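Local coordinates for putative chemotaxis protein (Desulfovibrio vulgaris str. Hildenborough, PDB 3H4Y), which is a putative chemotaxis protein of the CheX phosphatase family and probably dephosphorylates the response regulator CheY, as its relatives do, at residues A[14-19]-A[101-106]; A[20-23]-A[28-31]; A[112-117]-A[151-156]; A[74-79]-A[92-97]; A[47-52]-A[129-134]. One frame throughout, in Å; residues are numbered along the deposited sequence.

Contact 1: residues A[14-19]-A[101-106]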
# COMPACT_ATOMS: atom_id res chain seq x y z
N ILE A 14 -13.23 -9.99 -10.74
CA ILE A 14 -13.20 -11.43 -10.95
C ILE A 14 -12.62 -11.73 -12.34
O ILE A 14 -11.74 -12.56 -12.48
CB ILE A 14 -14.59 -12.04 -10.75
CG1 ILE A 14 -14.99 -11.95 -9.28
CG2 ILE A 14 -14.62 -13.52 -11.25
CD1 ILE A 14 -16.49 -12.22 -9.05
N ALA A 15 -13.10 -11.02 -13.36
CA ALA A 15 -12.62 -11.23 -14.70
C ALA A 15 -11.12 -10.98 -14.81
O ALA A 15 -10.37 -11.79 -15.39
CB ALA A 15 -13.39 -10.33 -15.70
N ALA A 16 -10.68 -9.85 -14.24
CA ALA A 16 -9.24 -9.47 -14.24
C ALA A 16 -8.37 -10.50 -13.53
O ALA A 16 -7.33 -10.92 -14.03
CB ALA A 16 -9.07 -8.10 -13.61
N THR A 17 -8.82 -10.91 -12.36
CA THR A 17 -8.09 -11.88 -11.54
C THR A 17 -7.92 -13.22 -12.26
O THR A 17 -6.81 -13.77 -12.34
CB THR A 17 -8.75 -12.07 -10.17
OG1 THR A 17 -8.72 -10.83 -9.46
CG2 THR A 17 -7.99 -13.11 -9.33
N VAL A 18 -9.01 -13.72 -12.84
CA VAL A 18 -8.94 -14.99 -13.57
C VAL A 18 -8.07 -14.84 -14.81
O VAL A 18 -7.22 -15.68 -15.05
CB VAL A 18 -10.36 -15.50 -13.93
CG1 VAL A 18 -10.27 -16.69 -14.87
CG2 VAL A 18 -11.12 -15.83 -12.65
N ASN A 19 -8.22 -13.74 -15.56
CA ASN A 19 -7.42 -13.54 -16.78
C ASN A 19 -5.94 -13.46 -16.48
O ASN A 19 -5.08 -14.06 -17.18
CB ASN A 19 -7.72 -12.23 -17.49
CG ASN A 19 -9.02 -12.21 -18.19
OD1 ASN A 19 -9.68 -13.24 -18.37
ND2 ASN A 19 -9.44 -10.98 -18.59
N GLY A 101 -4.80 -2.95 -13.74
CA GLY A 101 -4.97 -2.45 -15.10
C GLY A 101 -6.24 -2.92 -15.77
O GLY A 101 -7.01 -2.12 -16.33
N GLN A 102 -6.47 -4.22 -15.74
CA GLN A 102 -7.65 -4.80 -16.37
C GLN A 102 -8.94 -4.46 -15.61
O GLN A 102 -9.98 -4.20 -16.24
CB GLN A 102 -7.52 -6.29 -16.53
CG GLN A 102 -6.48 -6.67 -17.58
CD GLN A 102 -6.69 -8.07 -18.14
OE1 GLN A 102 -7.53 -8.81 -17.68
NE2 GLN A 102 -5.96 -8.39 -19.23
N ALA A 103 -8.89 -4.50 -14.28
CA ALA A 103 -10.09 -4.11 -13.53
C ALA A 103 -10.47 -2.68 -13.78
O ALA A 103 -11.67 -2.39 -13.93
CB ALA A 103 -9.88 -4.35 -12.05
N ARG A 104 -9.49 -1.78 -13.80
CA ARG A 104 -9.77 -0.36 -14.05
C ARG A 104 -10.29 -0.17 -15.48
O ARG A 104 -11.15 0.69 -15.71
CB ARG A 104 -8.58 0.53 -13.77
CG ARG A 104 -8.28 0.66 -12.26
CD ARG A 104 -7.15 1.58 -11.92
NE ARG A 104 -5.92 1.11 -12.51
CZ ARG A 104 -5.32 1.60 -13.58
NH1 ARG A 104 -5.81 2.64 -14.23
NH2 ARG A 104 -4.20 1.04 -14.05
N ALA A 105 -9.82 -0.96 -16.43
CA ALA A 105 -10.38 -0.89 -17.80
C ALA A 105 -11.85 -1.24 -17.74
O ALA A 105 -12.68 -0.59 -18.39
CB ALA A 105 -9.63 -1.83 -18.76
N GLY A 106 -12.20 -2.29 -17.01
CA GLY A 106 -13.60 -2.69 -16.84
C GLY A 106 -14.45 -1.67 -16.09
O GLY A 106 -15.58 -1.38 -16.49
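Gln102 and Ala16 carry most of the buried surface where helix 10-25 lies against helix 84-109, with Asn19 joining them at the solvent side. The Ala16 methyl sits directly over the backbone of the other helix: its CB is 3.8 Å from Gln102 CB and 3.7 Å from Ala103 N. Ala103 adds its own methyl beside it, CB to CB 4.1 Å. With the methyls of Ala16 and Ala103 at the crossing, the two axes approach to 8.3 Å and run roughly antiparallel, at 150°. One turn beyond Ala16, the Asn19 and Gln102 side chains cross at about a right angle, their amide planes 81° apart. Asn19 ND2 donates to Gln102 OE1 over 3.0 Å with an N-H...O angle of 166°. The acceptor lies in the amide plane of Asn19, whereas the donor is tilted out of the carbonyl plane of Gln102. Beyond CG the Gln102 chain is extended, which carries its OE1 across the gap between the helices. The chemistry is therefore divided: methyl and backbone meet closely in the buried part, while a single amide-to-amide bond bridges the more exposed margin, consistent with OE1 of Gln102 being turned to Asn19.

Contact 2: residues A[20-23]-A[28-31]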
# COMPACT_ATOMS: atom_id res chain seq x y z
N VAL A 20 -5.60 -12.70 -15.45
CA VAL A 20 -4.20 -12.46 -15.15
C VAL A 20 -3.54 -13.73 -14.61
O VAL A 20 -2.48 -14.12 -15.08
CB VAL A 20 -4.02 -11.27 -14.17
CG1 VAL A 20 -2.60 -11.18 -13.63
CG2 VAL A 20 -4.45 -9.97 -14.85
N LEU A 21 -4.15 -14.39 -13.63
CA LEU A 21 -3.57 -15.60 -13.11
C LEU A 21 -3.49 -16.70 -14.17
O LEU A 21 -2.50 -17.44 -14.19
CB LEU A 21 -4.25 -16.11 -11.83
CG LEU A 21 -3.60 -15.58 -10.54
CD1 LEU A 21 -3.87 -14.05 -10.41
CD2 LEU A 21 -4.09 -16.30 -9.34
N SER A 22 -4.53 -16.86 -14.99
CA SER A 22 -4.52 -17.89 -16.03
C SER A 22 -3.41 -17.63 -17.04
O SER A 22 -2.64 -18.52 -17.39
CB SER A 22 -5.85 -17.93 -16.79
OG SER A 22 -6.96 -18.09 -15.93
N THR A 23 -3.31 -16.39 -17.51
CA THR A 23 -2.34 -16.06 -18.57
C THR A 23 -0.90 -15.99 -18.11
O THR A 23 -0.00 -16.47 -18.79
CB THR A 23 -2.70 -14.71 -19.23
OG1 THR A 23 -4.02 -14.80 -19.74
CG2 THR A 23 -1.73 -14.40 -20.38
N GLN A 28 -5.97 -21.21 -12.65
CA GLN A 28 -7.37 -20.79 -12.79
C GLN A 28 -7.95 -20.63 -11.38
O GLN A 28 -8.34 -21.61 -10.75
CB GLN A 28 -8.15 -21.84 -13.58
CG GLN A 28 -7.65 -22.03 -15.01
CD GLN A 28 -8.01 -20.89 -15.93
OE1 GLN A 28 -7.41 -20.74 -16.99
NE2 GLN A 28 -9.01 -20.10 -15.56
N PRO A 29 -8.01 -19.38 -10.87
CA PRO A 29 -8.48 -19.18 -9.50
C PRO A 29 -10.02 -19.22 -9.46
O PRO A 29 -10.68 -18.76 -10.41
CB PRO A 29 -7.96 -17.78 -9.16
CG PRO A 29 -7.96 -17.09 -10.48
CD PRO A 29 -7.66 -18.11 -11.52
N GLN A 30 -10.56 -19.75 -8.37
CA GLN A 30 -12.00 -19.86 -8.19
C GLN A 30 -12.45 -18.82 -7.20
O GLN A 30 -12.09 -18.89 -6.03
CB GLN A 30 -12.34 -21.26 -7.64
CG GLN A 30 -13.78 -21.44 -7.16
CD GLN A 30 -14.76 -21.34 -8.30
OE1 GLN A 30 -14.69 -22.13 -9.24
NE2 GLN A 30 -15.67 -20.34 -8.24
N PRO A 31 -13.27 -17.85 -7.64
CA PRO A 31 -13.80 -16.87 -6.68
C PRO A 31 -14.81 -17.47 -5.71
O PRO A 31 -15.57 -18.40 -6.08
CB PRO A 31 -14.50 -15.85 -7.58
CG PRO A 31 -14.87 -16.61 -8.77
CD PRO A 31 -13.78 -17.62 -9.00
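Leu21 lays its CB and CD2 against the ring of Pro29, CB reaching Pro29 CD at 4.0 Å and CD2 reaching Pro29 CB and CG at about 4.1 Å. The leucine thus meets the ring carbons CB, CG and CD, in a purely apolar overlap facing the protein interior. One residue along, Ser22 OG sits over the flat of the Gln28 amide, 2.9 Å from both Gln28 OE1 and NE2, without a hydrogen bond to either. This closeness is doubtful, because Ser22 has a second conformer. The hydroxyl bonds Val18 O, one turn back in the same helix, and more weakly Ile27 O. Gln28 starts out pointing away from the helix; a bend at chi2 (-73°) folds its amide back over Ser22. Beneath this polar margin, Pro29 also packs on Thr17 and Val18 of the helix and on Phe142 and Phe149 of the sheet. Leu21 reaches Phe149 too, and Val95 of helix 84-109. A backbone bond between Leu21 and Ile27 ties the turn to the helix. The arrangement is that of a tight helix-to-strand connection, in which the chain leaves helix 10-25, doubles back along its last turns and enters edge strand 30-37 of the antiparallel sheet.

Contact 3: residues A[112-117]-A[151-156]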
# COMPACT_ATOMS: atom_id res chain seq x y z
N MSE A 112 -16.72 4.45 -14.25
CA MSE A 112 -15.84 4.89 -13.18
C MSE A 112 -14.39 4.85 -13.62
O MSE A 112 -13.81 3.79 -13.72
CB MSE A 112 -16.02 4.04 -11.95
CG MSE A 112 -17.10 4.56 -11.07
SE MSE A 112 -16.98 3.58 -9.46
CE MSE A 112 -17.83 1.97 -10.08
N VAL A 113 -13.84 6.02 -13.88
CA VAL A 113 -12.47 6.15 -14.36
C VAL A 113 -11.50 6.41 -13.22
O VAL A 113 -11.63 7.39 -12.49
CB VAL A 113 -12.36 7.31 -15.32
CG1 VAL A 113 -10.94 7.44 -15.82
CG2 VAL A 113 -13.34 7.10 -16.51
N PHE A 114 -10.55 5.47 -13.09
CA PHE A 114 -9.47 5.53 -12.11
C PHE A 114 -8.13 5.40 -12.77
O PHE A 114 -7.96 4.55 -13.66
CB PHE A 114 -9.56 4.35 -11.15
CG PHE A 114 -10.74 4.35 -10.23
CD1 PHE A 114 -10.72 5.11 -9.05
CD2 PHE A 114 -11.83 3.55 -10.50
CE1 PHE A 114 -11.77 5.06 -8.18
CE2 PHE A 114 -12.92 3.51 -9.64
CZ PHE A 114 -12.91 4.25 -8.47
N GLN A 115 -7.18 6.19 -12.29
CA GLN A 115 -5.77 6.02 -12.55
C GLN A 115 -5.19 5.14 -11.42
O GLN A 115 -5.75 5.07 -10.32
CB GLN A 115 -5.08 7.39 -12.55
CG GLN A 115 -5.34 8.23 -13.86
CD GLN A 115 -6.81 8.67 -14.12
OE1 GLN A 115 -7.36 9.51 -13.40
NE2 GLN A 115 -7.41 8.13 -15.19
N GLY A 116 -4.14 4.41 -11.72
CA GLY A 116 -3.51 3.54 -10.74
C GLY A 116 -2.04 3.83 -10.54
O GLY A 116 -1.31 4.12 -11.48
N SER A 117 -1.58 3.64 -9.30
CA SER A 117 -0.18 3.77 -8.94
C SER A 117 0.59 2.47 -9.27
O SER A 117 0.03 1.44 -9.64
CB SER A 117 -0.08 4.08 -7.44
OG SER A 117 -0.30 2.92 -6.65
N VAL A 151 -8.78 -10.48 -2.90
CA VAL A 151 -8.73 -9.22 -3.64
C VAL A 151 -9.67 -8.20 -2.97
O VAL A 151 -10.82 -8.52 -2.64
CB VAL A 151 -9.13 -9.40 -5.13
CG1 VAL A 151 -9.20 -8.02 -5.87
CG2 VAL A 151 -8.17 -10.37 -5.83
N GLU A 152 -9.16 -6.99 -2.71
CA GLU A 152 -9.98 -5.92 -2.13
C GLU A 152 -9.96 -4.68 -3.02
O GLU A 152 -9.03 -4.46 -3.77
CB GLU A 152 -9.50 -5.53 -0.72
CG GLU A 152 -9.63 -6.59 0.31
CD GLU A 152 -9.47 -5.98 1.69
OE1 GLU A 152 -8.56 -5.13 1.87
OE2 GLU A 152 -10.24 -6.34 2.61
N PHE A 153 -11.01 -3.88 -2.89
CA PHE A 153 -11.22 -2.66 -3.69
C PHE A 153 -12.07 -1.74 -2.86
O PHE A 153 -13.05 -2.17 -2.24
CB PHE A 153 -12.02 -3.03 -4.97
CG PHE A 153 -12.57 -1.87 -5.78
CD1 PHE A 153 -11.77 -0.86 -6.31
CD2 PHE A 153 -13.92 -1.87 -6.12
CE1 PHE A 153 -12.30 0.14 -7.10
CE2 PHE A 153 -14.46 -0.89 -6.91
CZ PHE A 153 -13.65 0.12 -7.40
N CYS A 154 -11.70 -0.46 -2.84
CA CYS A 154 -12.57 0.54 -2.21
C CYS A 154 -12.36 1.87 -2.87
O CYS A 154 -11.33 2.11 -3.52
CB CYS A 154 -12.27 0.66 -0.72
SG CYS A 154 -10.58 1.21 -0.31
N PHE A 155 -13.36 2.74 -2.75
CA PHE A 155 -13.20 4.13 -3.17
C PHE A 155 -14.18 4.99 -2.37
O PHE A 155 -15.17 4.49 -1.82
CB PHE A 155 -13.41 4.36 -4.70
CG PHE A 155 -14.79 4.01 -5.19
CD1 PHE A 155 -15.83 4.90 -5.09
CD2 PHE A 155 -15.02 2.78 -5.77
CE1 PHE A 155 -17.10 4.57 -5.55
CE2 PHE A 155 -16.27 2.43 -6.24
CZ PHE A 155 -17.32 3.33 -6.13
N GLU A 156 -13.85 6.27 -2.31
CA GLU A 156 -14.67 7.29 -1.64
C GLU A 156 -14.60 8.57 -2.44
O GLU A 156 -13.65 8.81 -3.23
CB GLU A 156 -14.19 7.55 -0.21
CG GLU A 156 -12.87 8.24 -0.13
CD GLU A 156 -12.47 8.57 1.31
OE1 GLU A 156 -12.95 7.90 2.24
OE2 GLU A 156 -11.69 9.51 1.49
OXT GLU A 156 -15.48 9.42 -2.25
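The selenium of selenomethionine Met112, in the conformer described, of two modelled, approaches the Phe155 ring obliquely, SE lying 3.4 Å from Phe155 CZ and 3.9 Å from the ring centroid, a Met-aromatic contact. Phe114 meets the same phenylalanine nearer its root: Phe114 CZ is 3.7 Å from Phe155 CD2, and its CE1 and CZ also reach Phe155 CB. The two rings are inclined at 51°, with centroids 5.7 Å apart. A chi1 of 62° turns the Phe155 ring toward 112-117, where its outer carbons meet selenium and its inner ones Phe114. Phe153 completes the cluster. Phe114 CE2 comes to the edge of its ring, 4.1 Å from Phe153 CZ, and Phe153 CE2 in turn lies in the plane of the Phe155 ring, at its edge. Further out, Val9 packs on Met112 and Phe153. Arg104 NH1 binds Phe114 O, tying Phe114 to helix 84-109. Phe155 N donates a hydrogen bond to a bound methylpentanediol, probably from the crystallisation liquor. The two segments are not sheet neighbours: strands 47-54 and 58-64 run between edge strand 114-124 and strand 147-155, and Ile52 packs on both Phe114 and Phe153.

Contact 4: residues A[74-79]-A[92-97]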
# COMPACT_ATOMS: atom_id res chain seq x y z
N LYS A 74 6.11 -19.96 -8.89
CA LYS A 74 6.55 -21.10 -9.69
C LYS A 74 5.81 -21.14 -11.03
O LYS A 74 6.41 -21.41 -12.06
CB LYS A 74 6.31 -22.41 -8.94
CG LYS A 74 7.24 -22.63 -7.78
CD LYS A 74 6.89 -23.94 -7.05
CE LYS A 74 7.73 -24.14 -5.78
NZ LYS A 74 7.14 -25.19 -4.87
N GLY A 75 4.50 -20.90 -11.02
CA GLY A 75 3.75 -20.90 -12.29
C GLY A 75 4.21 -19.82 -13.25
O GLY A 75 4.24 -20.03 -14.47
N MSE A 76 4.57 -18.66 -12.71
CA MSE A 76 4.99 -17.51 -13.53
C MSE A 76 6.40 -17.62 -14.08
O MSE A 76 6.67 -17.25 -15.23
CB MSE A 76 4.89 -16.23 -12.73
CG MSE A 76 3.49 -15.85 -12.47
SE MSE A 76 3.26 -14.27 -11.36
CE MSE A 76 3.87 -12.94 -12.58
N LEU A 77 7.32 -18.14 -13.27
CA LEU A 77 8.72 -18.09 -13.62
C LEU A 77 9.31 -19.43 -13.96
O LEU A 77 10.36 -19.48 -14.59
CB LEU A 77 9.51 -17.47 -12.45
CG LEU A 77 9.03 -16.09 -12.02
CD1 LEU A 77 9.93 -15.54 -10.92
CD2 LEU A 77 8.94 -15.11 -13.21
N GLY A 78 8.65 -20.51 -13.57
CA GLY A 78 9.16 -21.86 -13.77
C GLY A 78 9.90 -22.30 -12.52
O GLY A 78 9.94 -21.59 -11.53
N ASP A 79 10.48 -23.50 -12.57
CA ASP A 79 11.23 -24.02 -11.43
C ASP A 79 12.71 -23.62 -11.47
O ASP A 79 13.48 -24.00 -10.58
CB ASP A 79 11.03 -25.53 -11.29
CG ASP A 79 9.63 -25.87 -10.82
OD1 ASP A 79 8.66 -25.28 -11.35
OD2 ASP A 79 9.50 -26.72 -9.91
N VAL A 92 4.28 -10.92 -7.40
CA VAL A 92 3.08 -10.43 -6.73
C VAL A 92 2.82 -9.00 -7.18
O VAL A 92 1.68 -8.66 -7.44
CB VAL A 92 3.13 -10.57 -5.18
CG1 VAL A 92 1.97 -9.92 -4.52
CG2 VAL A 92 3.15 -12.08 -4.82
N GLY A 93 3.86 -8.17 -7.26
CA GLY A 93 3.67 -6.80 -7.75
C GLY A 93 3.11 -6.76 -9.18
O GLY A 93 2.17 -6.01 -9.46
N GLU A 94 3.70 -7.58 -10.07
CA GLU A 94 3.27 -7.62 -11.45
C GLU A 94 1.85 -8.10 -11.59
O GLU A 94 1.07 -7.55 -12.40
CB GLU A 94 4.19 -8.49 -12.30
CG GLU A 94 5.52 -7.83 -12.56
CD GLU A 94 6.56 -8.80 -13.09
OE1 GLU A 94 6.15 -9.89 -13.58
OE2 GLU A 94 7.76 -8.46 -12.99
N VAL A 95 1.51 -9.19 -10.90
CA VAL A 95 0.15 -9.70 -10.94
C VAL A 95 -0.86 -8.65 -10.47
O VAL A 95 -1.91 -8.41 -11.09
CB VAL A 95 0.01 -11.00 -10.09
CG1 VAL A 95 -1.44 -11.26 -9.68
CG2 VAL A 95 0.54 -12.14 -10.87
N THR A 96 -0.53 -7.98 -9.38
CA THR A 96 -1.39 -6.94 -8.84
C THR A 96 -1.52 -5.76 -9.79
O THR A 96 -2.61 -5.23 -9.98
CB THR A 96 -0.95 -6.52 -7.43
OG1 THR A 96 -0.94 -7.71 -6.62
CG2 THR A 96 -1.93 -5.52 -6.83
N ASN A 97 -0.41 -5.34 -10.37
CA ASN A 97 -0.44 -4.28 -11.37
C ASN A 97 -1.36 -4.63 -12.56
O ASN A 97 -2.11 -3.74 -13.03
CB ASN A 97 0.96 -4.00 -11.87
CG ASN A 97 1.01 -2.76 -12.64
OD1 ASN A 97 1.21 -2.78 -13.86
ND2 ASN A 97 0.78 -1.66 -11.97
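Met76, a selenomethionine near the end of helix 66-77, crosses Val95 of helix 84-109 at a slant and touches it through the last two atoms of its chain. SE lies 3.5 Å from Val95 CG2, and CE curls round the same methyl at 3.8 Å. The chain runs straight out from the helix as far as selenium (chi2 176°), then turns at chi3 (70°), which sets the terminal methyl along the neighbouring helix and towards Glu94. Val95 meets it with one branch: CG2, beside the backbone N, faces Met76, while CG1 is turned to helix 10-25. Glu94 also slants across the methionine, with an extended chain; its OE1 comes to 3.9 Å from Met76 CE, a van der Waals touch between a side-chain oxygen and a methyl at the exposed margin.

Glu94-Val95-Thr96-Asn97 matches the Glu-x-x-Asn motif of CheC and CheX phosphatases, and the contact probably borders the active-site helix. Helix 84-109 packs on the sheet, and helix 66-77, which precedes it in the chain, packs against helix 84-109 and Ala25 of helix 10-25. The backbones stay well apart, the CA atoms of Met76 and Val95 being 9.5 Å from each other, and the long side chain of Met76 spans the gap. Helix 66-77 stops just beyond: Gly78 takes a positive phi (95°), while its N still bonds Lys74 O at 2.8 Å. On the other side of helix 84-109, Thr96 OG1 and N bind Val92 O from opposite faces of its carbonyl plane, and Val92 and Thr96 both pack on Ala48 of strand 47-54.

Contact 5: residues A[47-52]-A[129-134]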
# COMPACT_ATOMS: atom_id res chain seq x y z
N SER A 47 1.35 -9.53 0.29
CA SER A 47 0.33 -8.72 -0.32
C SER A 47 0.94 -7.71 -1.26
O SER A 47 2.16 -7.40 -1.18
CB SER A 47 -0.43 -7.90 0.72
OG SER A 47 -1.12 -8.73 1.67
N ALA A 48 0.08 -7.15 -2.12
CA ALA A 48 0.44 -5.93 -2.80
C ALA A 48 -0.71 -4.94 -2.74
O ALA A 48 -1.86 -5.33 -2.84
CB ALA A 48 0.88 -6.17 -4.30
N VAL A 49 -0.36 -3.66 -2.67
CA VAL A 49 -1.33 -2.55 -2.56
C VAL A 49 -1.05 -1.57 -3.68
O VAL A 49 0.11 -1.28 -3.96
CB VAL A 49 -1.23 -1.85 -1.18
CG1 VAL A 49 -2.11 -0.57 -1.12
CG2 VAL A 49 -1.60 -2.81 -0.03
N ILE A 50 -2.12 -1.12 -4.34
CA ILE A 50 -2.08 -0.08 -5.37
C ILE A 50 -3.09 0.98 -4.97
O ILE A 50 -4.22 0.68 -4.59
CB ILE A 50 -2.42 -0.63 -6.75
CG1 ILE A 50 -1.24 -1.47 -7.24
CG2 ILE A 50 -2.87 0.48 -7.74
CD1 ILE A 50 -1.48 -2.20 -8.54
N GLY A 51 -2.69 2.23 -5.07
CA GLY A 51 -3.60 3.36 -4.86
C GLY A 51 -4.24 3.75 -6.17
O GLY A 51 -3.57 3.76 -7.21
N ILE A 52 -5.53 4.06 -6.12
CA ILE A 52 -6.27 4.49 -7.31
C ILE A 52 -6.84 5.90 -7.05
O ILE A 52 -7.21 6.26 -5.92
CB ILE A 52 -7.37 3.45 -7.72
CG1 ILE A 52 -8.45 3.27 -6.67
CG2 ILE A 52 -6.71 2.12 -8.10
CD1 ILE A 52 -9.57 2.25 -6.99
N ILE A 129 -3.79 -5.98 6.14
CA ILE A 129 -3.98 -4.84 5.25
C ILE A 129 -5.31 -4.21 5.61
O ILE A 129 -6.36 -4.87 5.49
CB ILE A 129 -4.05 -5.25 3.76
CG1 ILE A 129 -2.84 -6.08 3.31
CG2 ILE A 129 -4.24 -4.00 2.87
CD1 ILE A 129 -1.46 -5.35 3.48
N SER A 130 -5.28 -2.93 5.99
CA SER A 130 -6.49 -2.23 6.41
C SER A 130 -6.60 -0.94 5.63
O SER A 130 -5.96 0.05 5.96
CB SER A 130 -6.47 -1.93 7.92
OG SER A 130 -6.36 -3.13 8.66
N HIS A 131 -7.39 -0.95 4.57
CA HIS A 131 -7.65 0.30 3.88
C HIS A 131 -8.45 1.24 4.79
O HIS A 131 -9.38 0.84 5.49
CB HIS A 131 -8.36 0.08 2.55
CG HIS A 131 -7.69 -0.92 1.69
ND1 HIS A 131 -6.38 -0.77 1.28
CD2 HIS A 131 -8.10 -2.12 1.22
CE1 HIS A 131 -6.04 -1.83 0.55
NE2 HIS A 131 -7.07 -2.66 0.49
N VAL A 132 -8.01 2.50 4.83
CA VAL A 132 -8.58 3.54 5.69
C VAL A 132 -9.39 4.45 4.77
O VAL A 132 -8.85 5.25 3.98
CB VAL A 132 -7.43 4.33 6.42
CG1 VAL A 132 -7.99 5.54 7.22
CG2 VAL A 132 -6.66 3.40 7.34
N THR A 133 -10.70 4.26 4.87
CA THR A 133 -11.65 4.91 3.98
C THR A 133 -13.00 5.05 4.69
O THR A 133 -13.32 4.28 5.58
CB THR A 133 -11.79 4.14 2.64
OG1 THR A 133 -12.74 4.79 1.78
CG2 THR A 133 -12.19 2.73 2.85
N LYS A 134 -13.77 6.05 4.28
CA LYS A 134 -15.12 6.22 4.80
C LYS A 134 -16.08 5.18 4.23
O LYS A 134 -17.14 4.93 4.80
CB LYS A 134 -15.65 7.63 4.48
CG LYS A 134 -14.87 8.76 5.16
CD LYS A 134 -15.35 10.16 4.72
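Ser47 starts the contact by laying its hydroxyl oxygen and CB alongside Ile129, OG 3.6 Å from Ile129 CG1 and CB 3.9 Å from Ile129 CD1. These are van der Waals touches; the hydroxyl makes its hydrogen bonds with His127 NE2 and Thr63 OG1, so a buried polar atom is provided for although its neighbour here is aliphatic. Ala48 turns to the opposite face of the strand, toward helix 84-109. Val49 returns to the side of 129-134. Its CG2 lies 4.1 Å from Ile129 CG2, the two side chains sliding past each other in opposite directions, and its CG1 approaches the edge of the His131 imidazole, 4.5 Å from CE1. In this one of its two conformers, Val49 divides its branches, one methyl to the isoleucine and one to the histidine. That ring is fixed from two directions: NE2 bonds Ser61 OG, and ND1 bonds Ser120 OG of the second subunit. Ile50 again faces helix 84-109, while Gly51 N donates to Ser117 OG of the adjoining strand 114-124.

The strand axes are 9.7 Å apart and only 17° from parallel, with no hydrogen bond between the segments, so strand 127-131 packs over the main sheet through side chains. Val49 also packs on Ser120 of the second subunit. The arrangement is that of a short strand packed on the face of the sheet away from helix 84-109, whose Ile129, Ser130 and His131 pair antiparallel with a strand of the second subunit so that the sheet runs on across the dimer.

How the contacts relate
Contact 5 is wholly buried, all its touching residues lying inside, whereas contacts 1 to 4 each combine a buried part with a more open margin. Contacts 1 and 2 share helix 10-25, and contacts 1 and 4 share helix 84-109; contact 4 touches contact 2 through Val95, joining the helical layer. Contacts 3 and 5 lie about 9 Å apart, centre to centre, are linked through neighbouring strands 47-54 and 114-124, and both reach the second subunit. Only contact 1 has a hydrogen bond across its segments. Contact 2 joins leucine to proline beneath a polar rim. Aromatic rings and selenium dominate contact 3, selenium against aliphatic carbon contact 4, and aliphatic branches contact 5.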